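Local coordinates for protein plu4264 (Photorhabdus luminescens subsp. laumondii, PDB 4MV2) that is of unknown function but binds a nickel ion in the metal site of its cupin fold, at residues A[17-22]-A[37-42]. Numbering follows the deposited sequence.
Sequences YDLDGS and AWCIVR
Asp20 and Ile40 exchange two backbone hydrogen bonds, as do Ser22 and Trp38, so that strands 19-22 and 37-41 pair antiparallel, their axes 4.6 Å apart at closest approach. Gly21 and Cys39 form the non-hydrogen-bonded pair between them. Beyond the last bridge a water continues the ladder, donating to Asp18 O and accepting from Arg42 N.

Asp20 and Arg42 carry the polar side-chain contact. Asp20 OD2 accepts from Arg42 NE at 2.8 Å, and the bond is nearly straight, 165° at the hydrogen. Asp20 OD2 uses its anti lone pair and sits at the guanidinium edge, in its plane, while the carboxylate as a whole is turned 66° from that plane. A weak second bond runs from Arg42 NH2 to Asp20 OD2 at 3.2 Å. The Arg42 chain bends at chi2, which folds it back to this carboxylate. Ile40 CG2 lies 3.5 Å above one guanidinium face, near its rim.

Leu19 packs on the face of the sheet that bears Cys39. Its CG sits between the backbone N and the carbonyl carbon (chi1 60°). From there CD1 lies 4.0 Å from Cys39 SG, and CD2 lies 4.0 Å from Val41 CG2. Phe102, on strand 100-107 alongside in the sheet, also meets Leu19 and Cys39.

This is the hairpin of strands 19-23 and 35-41 in the larger cupin sheet. Asp20 OD1 is also hydrogen-bonded to His15 ND1, and Arg42 NH1 forms a salt bridge with Asp99, so the ion pair ties together parts of the chain that are far apart in sequence and probably keeps both groups charged.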
loop_
_atom_site.group_PDB
_atom_site.type_symbol
_atom_site.label_atom_id
_atom_site.label_comp_id
_atom_site.label_asym_id
_atom_site.label_seq_id
_atom_site.Cartn_x
_atom_site.Cartn_y
_atom_site.Cartn_z
ATOM N N TYR A 17 -17.003 7.870 -3.563
ATOM C CA TYR A 17 -16.348 8.985 -2.891
ATOM C C TYR A 17 -15.801 9.988 -3.895
ATOM O O TYR A 17 -14.800 10.633 -3.632
ATOM C CB TYR A 17 -15.243 8.485 -1.932
ATOM C CG TYR A 17 -15.824 7.703 -0.774
ATOM C CD1 TYR A 17 -16.331 8.352 0.339
ATOM C CD2 TYR A 17 -15.895 6.321 -0.807
ATOM C CE1 TYR A 17 -16.882 7.644 1.404
ATOM C CE2 TYR A 17 -16.439 5.603 0.256
ATOM C CZ TYR A 17 -16.923 6.271 1.352
ATOM O OH TYR A 17 -17.475 5.577 2.413
ATOM N N ASP A 18 -16.478 10.084 -5.040
ATOM C CA ASP A 18 -16.152 11.028 -6.091
ATOM C C ASP A 18 -14.758 10.794 -6.675
ATOM O O ASP A 18 -14.130 11.710 -7.242
ATOM C CB ASP A 18 -16.319 12.468 -5.601
ATOM C CG ASP A 18 -17.752 12.783 -5.212
ATOM O OD1 ASP A 18 -18.694 12.127 -5.700
ATOM O OD2 ASP A 18 -17.926 13.695 -4.409
ATOM N N LEU A 19 -14.267 9.566 -6.561
ATOM C CA LEU A 19 -13.033 9.157 -7.216
ATOM C C LEU A 19 -13.223 7.761 -7.795
ATOM O O LEU A 19 -14.272 7.170 -7.625
ATOM C CB LEU A 19 -11.863 9.276 -6.229
ATOM C CG LEU A 19 -11.898 8.464 -4.935
ATOM C CD1 LEU A 19 -11.867 6.940 -5.119
ATOM C CD2 LEU A 19 -10.738 8.918 -4.054
ATOM N N ASP A 20 -12.224 7.283 -8.522
ATOM C CA ASP A 20 -12.281 5.971 -9.133
ATOM C C ASP A 20 -11.405 5.030 -8.332
ATOM O O ASP A 20 -10.218 5.318 -8.091
ATOM C CB ASP A 20 -11.807 6.041 -10.584
ATOM C CG ASP A 20 -12.815 6.699 -11.467
ATOM O OD1 ASP A 20 -14.035 6.626 -11.141
ATOM O OD2 ASP A 20 -12.424 7.377 -12.446
ATOM N N GLY A 21 -11.987 3.937 -7.864
ATOM C CA GLY A 21 -11.276 3.024 -6.989
ATOM C C GLY A 21 -11.270 1.582 -7.474
ATOM O O GLY A 21 -12.181 1.106 -8.140
ATOM N N SER A 22 -10.253 0.875 -7.018
ATOM C CA SER A 22 -10.145 -0.577 -7.166
ATOM C C SER A 22 -9.855 -1.129 -5.793
ATOM O O SER A 22 -8.734 -1.069 -5.303
ATOM C CB SER A 22 -9.042 -0.953 -8.157
ATOM O OG SER A 22 -8.926 -2.357 -8.299
ATOM N N ALA A 37 -7.500 0.158 -1.131
ATOM C CA ALA A 37 -7.958 0.493 -2.475
ATOM C C ALA A 37 -6.936 1.335 -3.204
ATOM O O ALA A 37 -6.318 2.216 -2.638
ATOM C CB ALA A 37 -9.263 1.229 -2.436
ATOM N N TRP A 38 -6.809 1.056 -4.491
ATOM C CA TRP A 38 -6.100 1.958 -5.405
ATOM C C TRP A 38 -7.113 3.015 -5.858
ATOM O O TRP A 38 -8.163 2.675 -6.408
ATOM C CB TRP A 38 -5.575 1.205 -6.637
ATOM C CG TRP A 38 -4.667 2.009 -7.534
ATOM C CD1 TRP A 38 -4.980 3.156 -8.241
ATOM C CD2 TRP A 38 -3.306 1.725 -7.830
ATOM N NE1 TRP A 38 -3.891 3.569 -8.953
ATOM C CE2 TRP A 38 -2.848 2.723 -8.705
ATOM C CE3 TRP A 38 -2.427 0.717 -7.429
ATOM C CZ2 TRP A 38 -1.561 2.731 -9.209
ATOM C CZ3 TRP A 38 -1.155 0.722 -7.903
ATOM C CH2 TRP A 38 -0.720 1.718 -8.802
ATOM N N CYS A 39 -6.770 4.288 -5.680
ATOM C CA CYS A 39 -7.682 5.390 -5.954
ATOM C C CYS A 39 -7.062 6.376 -6.929
ATOM O O CYS A 39 -5.872 6.677 -6.870
ATOM C CB CYS A 39 -7.952 6.138 -4.656
ATOM S SG CYS A 39 -8.770 5.135 -3.387
ATOM N N ILE A 40 -7.911 6.884 -7.801
ATOM C CA ILE A 40 -7.532 7.919 -8.753
ATOM C C ILE A 40 -8.490 9.068 -8.641
ATOM O O ILE A 40 -9.715 8.916 -8.772
ATOM C CB ILE A 40 -7.513 7.442 -10.228
ATOM C CG1 ILE A 40 -6.628 6.222 -10.417
ATOM C CG2 ILE A 40 -7.030 8.610 -11.102
ATOM C CD1 ILE A 40 -6.732 5.620 -11.820
ATOM N N VAL A 41 -7.919 10.231 -8.350
ATOM C CA VAL A 41 -8.664 11.500 -8.402
ATOM C C VAL A 41 -8.361 12.101 -9.763
ATOM O O VAL A 41 -7.215 12.426 -10.069
ATOM C CB VAL A 41 -8.346 12.440 -7.234
ATOM C CG1 VAL A 41 -9.213 13.713 -7.341
ATOM C CG2 VAL A 41 -8.586 11.760 -5.888
ATOM N N ARG A 42 -9.388 12.220 -10.588
ATOM C CA ARG A 42 -9.219 12.610 -11.983
ATOM C C ARG A 42 -8.807 14.078 -12.077
ATOM O O ARG A 42 -8.985 14.850 -11.136
ATOM C CB ARG A 42 -10.515 12.326 -12.729
ATOM C CG ARG A 42 -10.871 10.847 -12.758
ATOM C CD ARG A 42 -9.816 10.022 -13.454
ATOM N NE ARG A 42 -10.170 8.606 -13.511
ATOM C CZ ARG A 42 -9.409 7.679 -14.053
ATOM N NH1 ARG A 42 -8.234 7.997 -14.573
ATOM N NH2 ARG A 42 -9.813 6.403 -14.061
HETATM O O HOH W 1 -12.187 12.104 -9.455
#